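Local coordinates for hypothetical protein (Staphylococcus aureus subsp. aureus, PDB 1QYI) that is of unknown function but carries a HAD-like hydrolase domain, so it probably works as a hydrolase, perhaps a phosphatase, of the haloacid dehalogenase superfamily, at residues 234-245 and 257-267; 18-29 and 177-185. All coordinates share one frame; numbering follows the deposited sequence.

Interaction 1. Residues 234-245 and 257-267; sequences LGIATGRPYTET and YFEADFIATAS
Ile236 and Ala237 pair in parallel with Ile263 and Ala264, through a ladder in which Ile236 N gives a hydrogen bond to Phe262 O (2.9 Å), Ile236 O takes one from Ala264 N, and Thr238 N reaches Ala264 O. Beyond the strands the two segments stay joined, as Ala266 N donates to Arg240 O (3.0 Å).

The side chain of Ile236 stands on one face of the sheet beside that of Ile263, both pointing the same way, with Ile236 CB 3.9 Å from Ile263 CG2. The CG1 arm of Ile236, anti to the carbonyl carbon (chi1 -65°), is carried against Phe258, whose CD1 is 3.3 Å from Ile236 CG1. Leu234 extends this apolar patch, laying CB near the same ring and CD1 beside Tyr257 CB; a water spans Leu234 N and Tyr257 O. Helix 217-229 covers this end through Leu224, while Ala237 and Ala264 face helix 288-295.

At the other end Ser267 OG accepts from Tyr242 N (3.0 Å), tying the start of helix 266-275 to the segment leading into helix 242-252. Thr265 is the N-cap of its helix: OG1, set between N and carbonyl carbon (chi1 68°), accepts from Ser267 N, while CG2 rests 3.6 Å from Thr245 OG1. Thr238 OG1 accepts from Arg240 N, an ST turn that shapes the loop, and Arg240, which bonds Glu244 O through NH1, forms a salt bridge with Asp9 through NH2.

A parallel beta-alpha-beta unit of this kind belongs to the Rossmann-like core of HAD hydrolases; Thr238, just after its strand, probably corresponds to the motif II threonine, and Lys284, bonded to Ala237 O, is consistent with the motif III lysine.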
loop_
_atom_site.group_PDB
_atom_site.type_symbol
_atom_site.label_atom_id
_atom_site.label_comp_id
_atom_site.label_asym_id
_atom_site.label_seq_id
_atom_site.Cartn_x
_atom_site.Cartn_y
_atom_site.Cartn_z
ATOM N N LEU A 234 -11.308 -17.333 -14.633
ATOM C CA LEU A 234 -10.919 -16.139 -13.885
ATOM C C LEU A 234 -9.418 -16.043 -13.574
ATOM O O LEU A 234 -8.726 -17.056 -13.487
ATOM C CB LEU A 234 -11.728 -16.066 -12.586
ATOM C CG LEU A 234 -13.244 -16.262 -12.724
ATOM C CD1 LEU A 234 -13.916 -15.976 -11.391
ATOM C CD2 LEU A 234 -13.796 -15.337 -13.794
ATOM N N GLY A 235 -8.929 -14.813 -13.422
ATOM C CA GLY A 235 -7.523 -14.588 -13.125
ATOM C C GLY A 235 -7.261 -13.322 -12.318
ATOM O O GLY A 235 -8.074 -12.394 -12.341
ATOM N N ILE A 236 -6.136 -13.279 -11.599
ATOM C CA ILE A 236 -5.772 -12.111 -10.783
ATOM C C ILE A 236 -4.344 -11.574 -11.004
ATOM O O ILE A 236 -3.380 -12.336 -10.973
ATOM C CB ILE A 236 -5.905 -12.410 -9.254
ATOM C CG1 ILE A 236 -7.362 -12.665 -8.888
ATOM C CG2 ILE A 236 -5.439 -11.206 -8.438
ATOM C CD1 ILE A 236 -8.250 -11.461 -9.090
ATOM N N ALA A 237 -4.236 -10.264 -11.218
ATOM C CA ALA A 237 -2.955 -9.567 -11.383
ATOM C C ALA A 237 -3.010 -8.323 -10.487
ATOM O O ALA A 237 -3.773 -7.393 -10.760
ATOM C CB ALA A 237 -2.734 -9.150 -12.846
ATOM N N THR A 238 -2.220 -8.303 -9.415
ATOM C CA THR A 238 -2.216 -7.153 -8.505
ATOM C C THR A 238 -0.805 -6.702 -8.129
ATOM O O THR A 238 0.172 -7.411 -8.374
ATOM C CB THR A 238 -2.973 -7.466 -7.190
ATOM O OG1 THR A 238 -2.945 -6.315 -6.339
ATOM C CG2 THR A 238 -2.332 -8.643 -6.469
ATOM N N GLY A 239 -0.718 -5.514 -7.536
ATOM C CA GLY A 239 0.561 -4.976 -7.104
ATOM C C GLY A 239 0.852 -5.411 -5.679
ATOM O O GLY A 239 1.929 -5.154 -5.142
ATOM N N ARG A 240 -0.129 -6.064 -5.062
ATOM C CA ARG A 240 -0.005 -6.565 -3.701
ATOM C C ARG A 240 0.864 -7.822 -3.665
ATOM O O ARG A 240 0.863 -8.610 -4.615
ATOM C CB ARG A 240 -1.382 -6.940 -3.147
ATOM C CG ARG A 240 -2.372 -5.802 -2.993
ATOM C CD ARG A 240 -3.634 -6.318 -2.323
ATOM N NE ARG A 240 -4.461 -5.244 -1.788
ATOM C CZ ARG A 240 -5.087 -5.302 -0.619
ATOM N NH1 ARG A 240 -4.987 -6.383 0.151
ATOM N NH2 ARG A 240 -5.815 -4.271 -0.218
ATOM N N PRO A 241 1.635 -8.015 -2.585
ATOM C CA PRO A 241 2.455 -9.229 -2.532
ATOM C C PRO A 241 1.550 -10.450 -2.304
ATOM O O PRO A 241 0.333 -10.316 -2.094
ATOM C CB PRO A 241 3.412 -8.961 -1.364
ATOM C CG PRO A 241 2.637 -8.014 -0.487
ATOM C CD PRO A 241 2.020 -7.077 -1.514
ATOM N N TYR A 242 2.149 -11.634 -2.330
ATOM C CA TYR A 242 1.413 -12.885 -2.159
ATOM C C TYR A 242 0.433 -12.957 -1.006
ATOM O O TYR A 242 -0.743 -13.236 -1.203
ATOM C CB TYR A 242 2.378 -14.062 -2.018
ATOM C CG TYR A 242 1.658 -15.378 -1.830
ATOM C CD1 TYR A 242 0.885 -15.925 -2.868
ATOM C CD2 TYR A 242 1.741 -16.080 -0.627
ATOM C CE1 TYR A 242 0.219 -17.139 -2.714
ATOM C CE2 TYR A 242 1.081 -17.295 -0.458
ATOM C CZ TYR A 242 0.322 -17.821 -1.507
ATOM O OH TYR A 242 -0.316 -19.034 -1.350
ATOM N N THR A 243 0.928 -12.733 0.203
ATOM C CA THR A 243 0.091 -12.826 1.382
ATOM C C THR A 243 -1.029 -11.791 1.437
ATOM O O THR A 243 -2.155 -12.106 1.829
ATOM C CB THR A 243 0.931 -12.682 2.644
ATOM O OG1 THR A 243 1.346 -11.312 2.781
ATOM C CG2 THR A 243 2.164 -13.577 2.544
ATOM N N GLU A 244 -0.712 -10.556 1.065
ATOM C CA GLU A 244 -1.694 -9.483 1.077
ATOM C C GLU A 244 -2.819 -9.704 0.072
ATOM O O GLU A 244 -3.823 -8.990 0.080
ATOM C CB GLU A 244 -0.995 -8.142 0.827
ATOM C CG GLU A 244 -0.558 -7.455 2.124
ATOM C CD GLU A 244 0.710 -6.624 1.978
ATOM O OE1 GLU A 244 0.785 -5.814 1.026
ATOM O OE2 GLU A 244 1.622 -6.769 2.826
ATOM N N THR A 245 -2.640 -10.708 -0.785
ATOM C CA THR A 245 -3.627 -11.072 -1.798
ATOM C C THR A 245 -4.388 -12.330 -1.361
ATOM O O THR A 245 -5.617 -12.328 -1.248
ATOM C CB THR A 245 -2.949 -11.369 -3.153
ATOM O OG1 THR A 245 -1.971 -10.359 -3.419
ATOM C CG2 THR A 245 -3.971 -11.389 -4.272
ATOM N N TYR A 257 -12.792 -19.033 -6.183
ATOM C CA TYR A 257 -13.156 -18.666 -7.560
ATOM C C TYR A 257 -11.938 -18.325 -8.407
ATOM O O TYR A 257 -12.078 -17.915 -9.559
ATOM C CB TYR A 257 -14.088 -17.457 -7.562
ATOM C CG TYR A 257 -15.370 -17.686 -6.813
ATOM C CD1 TYR A 257 -16.378 -18.498 -7.343
ATOM C CD2 TYR A 257 -15.576 -17.104 -5.565
ATOM C CE1 TYR A 257 -17.559 -18.725 -6.644
ATOM C CE2 TYR A 257 -16.743 -17.321 -4.856
ATOM C CZ TYR A 257 -17.732 -18.131 -5.394
ATOM O OH TYR A 257 -18.879 -18.347 -4.667
ATOM N N PHE A 258 -10.750 -18.498 -7.837
ATOM C CA PHE A 258 -9.512 -18.194 -8.540
ATOM C C PHE A 258 -8.502 -19.317 -8.351
ATOM O O PHE A 258 -8.133 -19.628 -7.223
ATOM C CB PHE A 258 -8.906 -16.900 -7.991
ATOM C CG PHE A 258 -9.805 -15.713 -8.106
ATOM C CD1 PHE A 258 -9.774 -14.912 -9.238
ATOM C CD2 PHE A 258 -10.694 -15.395 -7.085
ATOM C CE1 PHE A 258 -10.610 -13.814 -9.351
ATOM C CE2 PHE A 258 -11.536 -14.297 -7.191
ATOM C CZ PHE A 258 -11.495 -13.505 -8.327
ATOM N N GLU A 259 -8.055 -19.924 -9.446
ATOM C CA GLU A 259 -7.059 -20.993 -9.371
ATOM C C GLU A 259 -5.734 -20.385 -8.940
ATOM O O GLU A 259 -5.323 -19.358 -9.467
ATOM C CB GLU A 259 -6.874 -21.653 -10.733
ATOM C CG GLU A 259 -7.181 -23.126 -10.737
ATOM C CD GLU A 259 -8.616 -23.403 -10.370
ATOM O OE1 GLU A 259 -8.995 -23.113 -9.214
ATOM O OE2 GLU A 259 -9.364 -23.896 -11.246
ATOM N N ALA A 260 -5.054 -21.031 -8.003
ATOM C CA ALA A 260 -3.781 -20.520 -7.519
ATOM C C ALA A 260 -2.732 -20.295 -8.614
ATOM O O ALA A 260 -1.845 -19.451 -8.460
ATOM C CB ALA A 260 -3.219 -21.449 -6.440
ATOM N N ASP A 261 -2.820 -21.034 -9.716
ATOM C CA ASP A 261 -1.840 -20.874 -10.789
ATOM C C ASP A 261 -2.114 -19.668 -11.677
ATOM O O ASP A 261 -1.305 -19.314 -12.538
ATOM C CB ASP A 261 -1.774 -22.141 -11.647
ATOM C CG ASP A 261 -0.378 -22.734 -11.692
ATOM O OD1 ASP A 261 -0.234 -23.898 -12.123
ATOM O OD2 ASP A 261 0.579 -22.030 -11.294
ATOM N N PHE A 262 -3.254 -19.029 -11.457
ATOM C CA PHE A 262 -3.627 -17.874 -12.250
ATOM C C PHE A 262 -3.762 -16.613 -11.410
ATOM O O PHE A 262 -4.600 -15.754 -11.686
ATOM C CB PHE A 262 -4.929 -18.166 -12.984
ATOM C CG PHE A 262 -4.843 -19.342 -13.909
ATOM C CD1 PHE A 262 -3.917 -19.358 -14.943
ATOM C CD2 PHE A 262 -5.684 -20.436 -13.746
ATOM C CE1 PHE A 262 -3.831 -20.445 -15.806
ATOM C CE2 PHE A 262 -5.610 -21.532 -14.600
ATOM C CZ PHE A 262 -4.681 -21.533 -15.633
ATOM N N ILE A 263 -2.945 -16.520 -10.368
ATOM C CA ILE A 263 -2.941 -15.348 -9.511
ATOM C C ILE A 263 -1.527 -14.790 -9.506
ATOM O O ILE A 263 -0.631 -15.340 -8.868
ATOM C CB ILE A 263 -3.360 -15.690 -8.076
ATOM C CG1 ILE A 263 -4.770 -16.291 -8.073
ATOM C CG2 ILE A 263 -3.307 -14.432 -7.213
ATOM C CD1 ILE A 263 -5.315 -16.623 -6.683
ATOM N N ALA A 264 -1.328 -13.709 -10.253
ATOM C CA ALA A 264 -0.024 -13.061 -10.342
ATOM C C ALA A 264 0.027 -11.910 -9.332
ATOM O O ALA A 264 -0.912 -11.113 -9.242
ATOM C CB ALA A 264 0.194 -12.538 -11.759
ATOM N N THR A 265 1.116 -11.825 -8.575
ATOM C CA THR A 265 1.264 -10.781 -7.570
ATOM C C THR A 265 2.612 -10.086 -7.676
ATOM O O THR A 265 3.430 -10.416 -8.541
ATOM C CB THR A 265 1.158 -11.348 -6.137
ATOM O OG1 THR A 265 2.302 -12.172 -5.857
ATOM C CG2 THR A 265 -0.108 -12.177 -5.975
ATOM N N ALA A 266 2.836 -9.130 -6.774
ATOM C CA ALA A 266 4.075 -8.361 -6.731
ATOM C C ALA A 266 5.251 -9.256 -6.368
ATOM O O ALA A 266 6.405 -8.914 -6.618
ATOM C CB ALA A 266 3.948 -7.220 -5.717
ATOM N N SER A 267 4.954 -10.397 -5.758
ATOM C CA SER A 267 6.008 -11.330 -5.395
ATOM C C SER A 267 6.536 -11.956 -6.682
ATOM O O SER A 267 7.742 -12.119 -6.850
ATOM C CB SER A 267 5.475 -12.417 -4.455
ATOM O OG SER A 267 5.053 -11.861 -3.213
HETATM O O HOH W 1 -11.236 -19.033 -11.951
#

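Interaction 2. Residues 18-29 and 177-185; sequences CFDVSALTVYEL and AQEVYQEWY
Val21 and Thr25 meet Tyr181 where helices 18-29 and 177-185 pack with axes 9.1 Å apart and a 126° angle between their directions. Three side chains act as knobs: Thr25 sits among Ala177, Val180, Tyr181 and Trp184, while Tyr181 and Trp184 each enter a hole on helix 18-29.

Aromatic contacts dominate. Val21 CG1, anti to the backbone N (chi1 178°), lies over one face of the Tyr181 ring, 3.7 Å from its centroid, and also abuts Trp184 CB. Leu24 CD1 stands almost on the normal of the six-membered ring of Trp184, 4.0 Å from the centroid, so that Val21 and Leu24 make two CH-pi contacts one turn apart. Cys18 SG approaches Tyr185 obliquely, 3.9 Å from Tyr185 CE2.

Aliphatic packing closes the far end, with Leu29 CD1 3.7 Å from Val180 CG2 and Leu29 CD2 against Ala177 CB.

Polar groups are few. Thr25 OG1 gives its proton to Val21 O (2.9 Å), which also accepts from Thr25 N, satisfying the hydroxyl within its own helix. Glu28 OE1 comes near Trp184 NE1, but at an angle too poor for a hydrogen bond; its carboxylate pairs instead with Lys204, which also makes a cation-pi contact with Trp184.

With no hydrogen bond passing between the two segments, cohesion rests on buried apolar and aromatic fit, and the buried charge of Glu28 is probably balanced by Lys204.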
loop_
_atom_site.group_PDB
_atom_site.type_symbol
_atom_site.label_atom_id
_atom_site.label_comp_id
_atom_site.label_asym_id
_atom_site.label_seq_id
_atom_site.Cartn_x
_atom_site.Cartn_y
_atom_site.Cartn_z
ATOM N N CYS A 18 -4.610 0.617 4.521
ATOM C CA CYS A 18 -3.181 0.896 4.509
ATOM C C CYS A 18 -2.951 2.234 5.195
ATOM O O CYS A 18 -2.113 2.344 6.096
ATOM C CB CYS A 18 -2.638 0.943 3.074
ATOM S SG CYS A 18 -2.416 -0.686 2.285
ATOM N N PHE A 19 -3.708 3.246 4.779
ATOM C CA PHE A 19 -3.588 4.580 5.362
ATOM C C PHE A 19 -3.948 4.529 6.857
ATOM O O PHE A 19 -3.398 5.287 7.666
ATOM C CB PHE A 19 -4.499 5.559 4.613
ATOM C CG PHE A 19 -4.371 5.478 3.109
ATOM C CD1 PHE A 19 -3.116 5.465 2.499
ATOM C CD2 PHE A 19 -5.505 5.419 2.305
ATOM C CE1 PHE A 19 -2.994 5.394 1.115
ATOM C CE2 PHE A 19 -5.393 5.347 0.919
ATOM C CZ PHE A 19 -4.133 5.335 0.320
ATOM N N ASP A 20 -4.871 3.634 7.210
ATOM C CA ASP A 20 -5.280 3.440 8.597
ATOM C C ASP A 20 -4.068 2.917 9.365
ATOM O O ASP A 20 -3.595 3.549 10.308
ATOM C CB ASP A 20 -6.391 2.388 8.697
ATOM C CG ASP A 20 -7.774 2.959 8.513
ATOM O OD1 ASP A 20 -7.925 4.119 8.046
ATOM O OD2 ASP A 20 -8.726 2.216 8.834
ATOM N N VAL A 21 -3.569 1.753 8.961
ATOM C CA VAL A 21 -2.425 1.174 9.646
ATOM C C VAL A 21 -1.296 2.200 9.669
ATOM O O VAL A 21 -0.638 2.378 10.693
ATOM C CB VAL A 21 -1.948 -0.127 8.984
ATOM C CG1 VAL A 21 -0.730 -0.663 9.716
ATOM C CG2 VAL A 21 -3.074 -1.155 9.023
ATOM N N SER A 22 -1.083 2.896 8.555
ATOM C CA SER A 22 -0.041 3.905 8.517
ATOM C C SER A 22 -0.247 4.907 9.670
ATOM O O SER A 22 0.711 5.262 10.375
ATOM C CB SER A 22 -0.047 4.624 7.168
ATOM O OG SER A 22 0.884 5.706 7.164
ATOM N N ALA A 23 -1.493 5.345 9.874
ATOM C CA ALA A 23 -1.817 6.283 10.958
ATOM C C ALA A 23 -1.562 5.654 12.330
ATOM O O ALA A 23 -0.934 6.267 13.191
ATOM C CB ALA A 23 -3.277 6.732 10.857
ATOM N N LEU A 24 -2.064 4.439 12.531
ATOM C CA LEU A 24 -1.870 3.726 13.794
ATOM C C LEU A 24 -0.395 3.531 14.099
ATOM O O LEU A 24 0.013 3.501 15.257
ATOM C CB LEU A 24 -2.533 2.350 13.760
ATOM C CG LEU A 24 -4.040 2.264 13.953
ATOM C CD1 LEU A 24 -4.406 0.812 14.255
ATOM C CD2 LEU A 24 -4.455 3.158 15.117
ATOM N N THR A 25 0.411 3.386 13.058
ATOM C CA THR A 25 1.833 3.188 13.271
ATOM C C THR A 25 2.435 4.413 13.935
ATOM O O THR A 25 3.022 4.317 15.015
ATOM C CB THR A 25 2.542 2.897 11.961
ATOM O OG1 THR A 25 2.094 1.625 11.478
ATOM C CG2 THR A 25 4.042 2.849 12.163
ATOM N N VAL A 26 2.270 5.562 13.295
ATOM C CA VAL A 26 2.783 6.817 13.825
ATOM C C VAL A 26 2.289 7.015 15.258
ATOM O O VAL A 26 3.061 7.347 16.163
ATOM C CB VAL A 26 2.312 7.990 12.942
ATOM C CG1 VAL A 26 2.972 9.285 13.381
ATOM C CG2 VAL A 26 2.630 7.694 11.490
ATOM N N TYR A 27 0.999 6.780 15.466
ATOM C CA TYR A 27 0.401 6.940 16.789
ATOM C C TYR A 27 0.996 5.975 17.839
ATOM O O TYR A 27 1.291 6.376 18.962
ATOM C CB TYR A 27 -1.128 6.778 16.672
ATOM C CG TYR A 27 -1.932 7.373 17.813
ATOM C CD1 TYR A 27 -1.843 8.735 18.140
ATOM C CD2 TYR A 27 -2.788 6.573 18.567
ATOM C CE1 TYR A 27 -2.592 9.275 19.200
ATOM C CE2 TYR A 27 -3.536 7.093 19.616
ATOM C CZ TYR A 27 -3.437 8.433 19.936
ATOM O OH TYR A 27 -4.159 8.906 21.010
ATOM N N GLU A 28 1.188 4.711 17.486
ATOM C CA GLU A 28 1.756 3.775 18.445
ATOM C C GLU A 28 3.197 4.118 18.778
ATOM O O GLU A 28 3.670 3.875 19.888
ATOM C CB GLU A 28 1.730 2.362 17.908
ATOM C CG GLU A 28 1.987 1.326 18.977
ATOM C CD GLU A 28 2.359 -0.009 18.394
ATOM O OE1 GLU A 28 1.928 -0.302 17.246
ATOM O OE2 GLU A 28 3.072 -0.766 19.095
ATOM N N LEU A 29 3.904 4.657 17.798
ATOM C CA LEU A 29 5.292 5.047 17.985
ATOM C C LEU A 29 5.357 6.327 18.820
ATOM O O LEU A 29 6.433 6.757 19.248
ATOM C CB LEU A 29 5.944 5.285 16.621
ATOM C CG LEU A 29 7.061 4.358 16.136
ATOM C CD1 LEU A 29 6.870 2.940 16.653
ATOM C CD2 LEU A 29 7.058 4.378 14.606
ATOM N N ALA A 177 9.900 1.634 12.216
ATOM C CA ALA A 177 8.574 2.082 11.827
ATOM C C ALA A 177 7.942 1.125 10.840
ATOM O O ALA A 177 6.743 0.878 10.885
ATOM C CB ALA A 177 8.663 3.464 11.215
ATOM N N GLN A 178 8.755 0.575 9.953
ATOM C CA GLN A 178 8.224 -0.324 8.960
ATOM C C GLN A 178 7.852 -1.668 9.573
ATOM O O GLN A 178 6.895 -2.304 9.131
ATOM C CB GLN A 178 9.219 -0.472 7.809
ATOM C CG GLN A 178 8.673 -1.217 6.625
ATOM C CD GLN A 178 9.147 -2.652 6.594
ATOM O OE1 GLN A 178 9.403 -3.257 7.638
ATOM N NE2 GLN A 178 9.258 -3.213 5.393
ATOM N N GLU A 179 8.572 -2.092 10.612
ATOM C CA GLU A 179 8.250 -3.372 11.256
ATOM C C GLU A 179 6.961 -3.241 12.054
ATOM O O GLU A 179 6.158 -4.176 12.121
ATOM C CB GLU A 179 9.385 -3.844 12.181
ATOM C CG GLU A 179 10.687 -4.090 11.450
ATOM C CD GLU A 179 11.749 -4.757 12.302
ATOM O OE1 GLU A 179 11.762 -4.579 13.538
ATOM O OE2 GLU A 179 12.604 -5.452 11.726
ATOM N N VAL A 180 6.763 -2.064 12.639
ATOM C CA VAL A 180 5.576 -1.802 13.439
ATOM C C VAL A 180 4.349 -1.833 12.549
ATOM O O VAL A 180 3.292 -2.319 12.949
ATOM C CB VAL A 180 5.637 -0.421 14.123
ATOM C CG1 VAL A 180 4.419 -0.231 15.004
ATOM C CG2 VAL A 180 6.915 -0.293 14.938
ATOM N N TYR A 181 4.491 -1.308 11.341
ATOM C CA TYR A 181 3.371 -1.280 10.406
ATOM C C TYR A 181 3.001 -2.690 9.927
ATOM O O TYR A 181 1.817 -3.066 9.862
ATOM C CB TYR A 181 3.722 -0.388 9.212
ATOM C CG TYR A 181 2.722 -0.436 8.083
ATOM C CD1 TYR A 181 2.715 -1.503 7.178
ATOM C CD2 TYR A 181 1.797 0.596 7.894
ATOM C CE1 TYR A 181 1.827 -1.541 6.119
ATOM C CE2 TYR A 181 0.903 0.566 6.837
ATOM C CZ TYR A 181 0.925 -0.505 5.954
ATOM O OH TYR A 181 0.047 -0.550 4.901
ATOM N N GLN A 182 4.033 -3.469 9.609
ATOM C CA GLN A 182 3.843 -4.824 9.120
ATOM C C GLN A 182 3.149 -5.714 10.148
ATOM O O GLN A 182 2.302 -6.538 9.792
ATOM C CB GLN A 182 5.192 -5.419 8.684
ATOM C CG GLN A 182 5.760 -4.765 7.423
ATOM C CD GLN A 182 4.922 -5.044 6.181
ATOM O OE1 GLN A 182 5.062 -6.095 5.558
ATOM N NE2 GLN A 182 4.032 -4.113 5.828
ATOM N N GLU A 183 3.489 -5.551 11.424
ATOM C CA GLU A 183 2.847 -6.364 12.446
ATOM C C GLU A 183 1.398 -5.912 12.571
ATOM O O GLU A 183 0.485 -6.725 12.718
ATOM C CB GLU A 183 3.564 -6.243 13.790
ATOM C CG GLU A 183 3.750 -7.594 14.430
ATOM C CD GLU A 183 4.331 -7.536 15.827
ATOM O OE1 GLU A 183 5.429 -6.965 15.996
ATOM O OE2 GLU A 183 3.686 -8.073 16.752
ATOM N N TRP A 184 1.199 -4.602 12.508
ATOM C CA TRP A 184 -0.131 -4.023 12.567
ATOM C C TRP A 184 -0.980 -4.633 11.447
ATOM O O TRP A 184 -2.094 -5.098 11.677
ATOM C CB TRP A 184 -0.034 -2.512 12.365
ATOM C CG TRP A 184 -0.093 -1.688 13.634
ATOM C CD1 TRP A 184 0.646 -0.580 13.932
ATOM C CD2 TRP A 184 -1.021 -1.859 14.714
ATOM N NE1 TRP A 184 0.223 -0.044 15.131
ATOM C CE2 TRP A 184 -0.800 -0.799 15.623
ATOM C CE3 TRP A 184 -2.032 -2.790 14.987
ATOM C CZ2 TRP A 184 -1.536 -0.658 16.794
ATOM C CZ3 TRP A 184 -2.765 -2.651 16.150
ATOM C CH2 TRP A 184 -2.516 -1.579 17.039
ATOM N N TYR A 185 -0.428 -4.645 10.239
ATOM C CA TYR A 185 -1.132 -5.165 9.079
ATOM C C TYR A 185 -1.244 -6.687 8.995
ATOM O O TYR A 185 -2.350 -7.228 9.033
ATOM C CB TYR A 185 -0.483 -4.624 7.805
ATOM C CG TYR A 185 -1.377 -4.627 6.578
ATOM C CD1 TYR A 185 -1.630 -5.800 5.866
ATOM C CD2 TYR A 185 -1.959 -3.444 6.123
ATOM C CE1 TYR A 185 -2.438 -5.788 4.724
ATOM C CE2 TYR A 185 -2.763 -3.420 4.994
ATOM C CZ TYR A 185 -2.996 -4.590 4.297
ATOM O OH TYR A 185 -3.765 -4.546 3.162
#

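Along the chain interaction 2 closes before interaction 1 opens, and their centres lie about 24 Å apart on opposite sides of the chain's centre. Interaction 1 belongs to the edge of the parallel sheet, joining strands 233-237 and 263-264, while interaction 2 lies in the helical region that follows strand 3-6, which is consistent with a cap inserted into a HAD core between the first strand and motif II. The two touch directly: Tyr185 of helix 172-195 meets Glu244 (CE1 to CG, 3.6 Å) and packs near Arg240. That helix therefore links the packed helices of this probable cap to the start of helix 242-252 and to Arg240, the partner of Asp9.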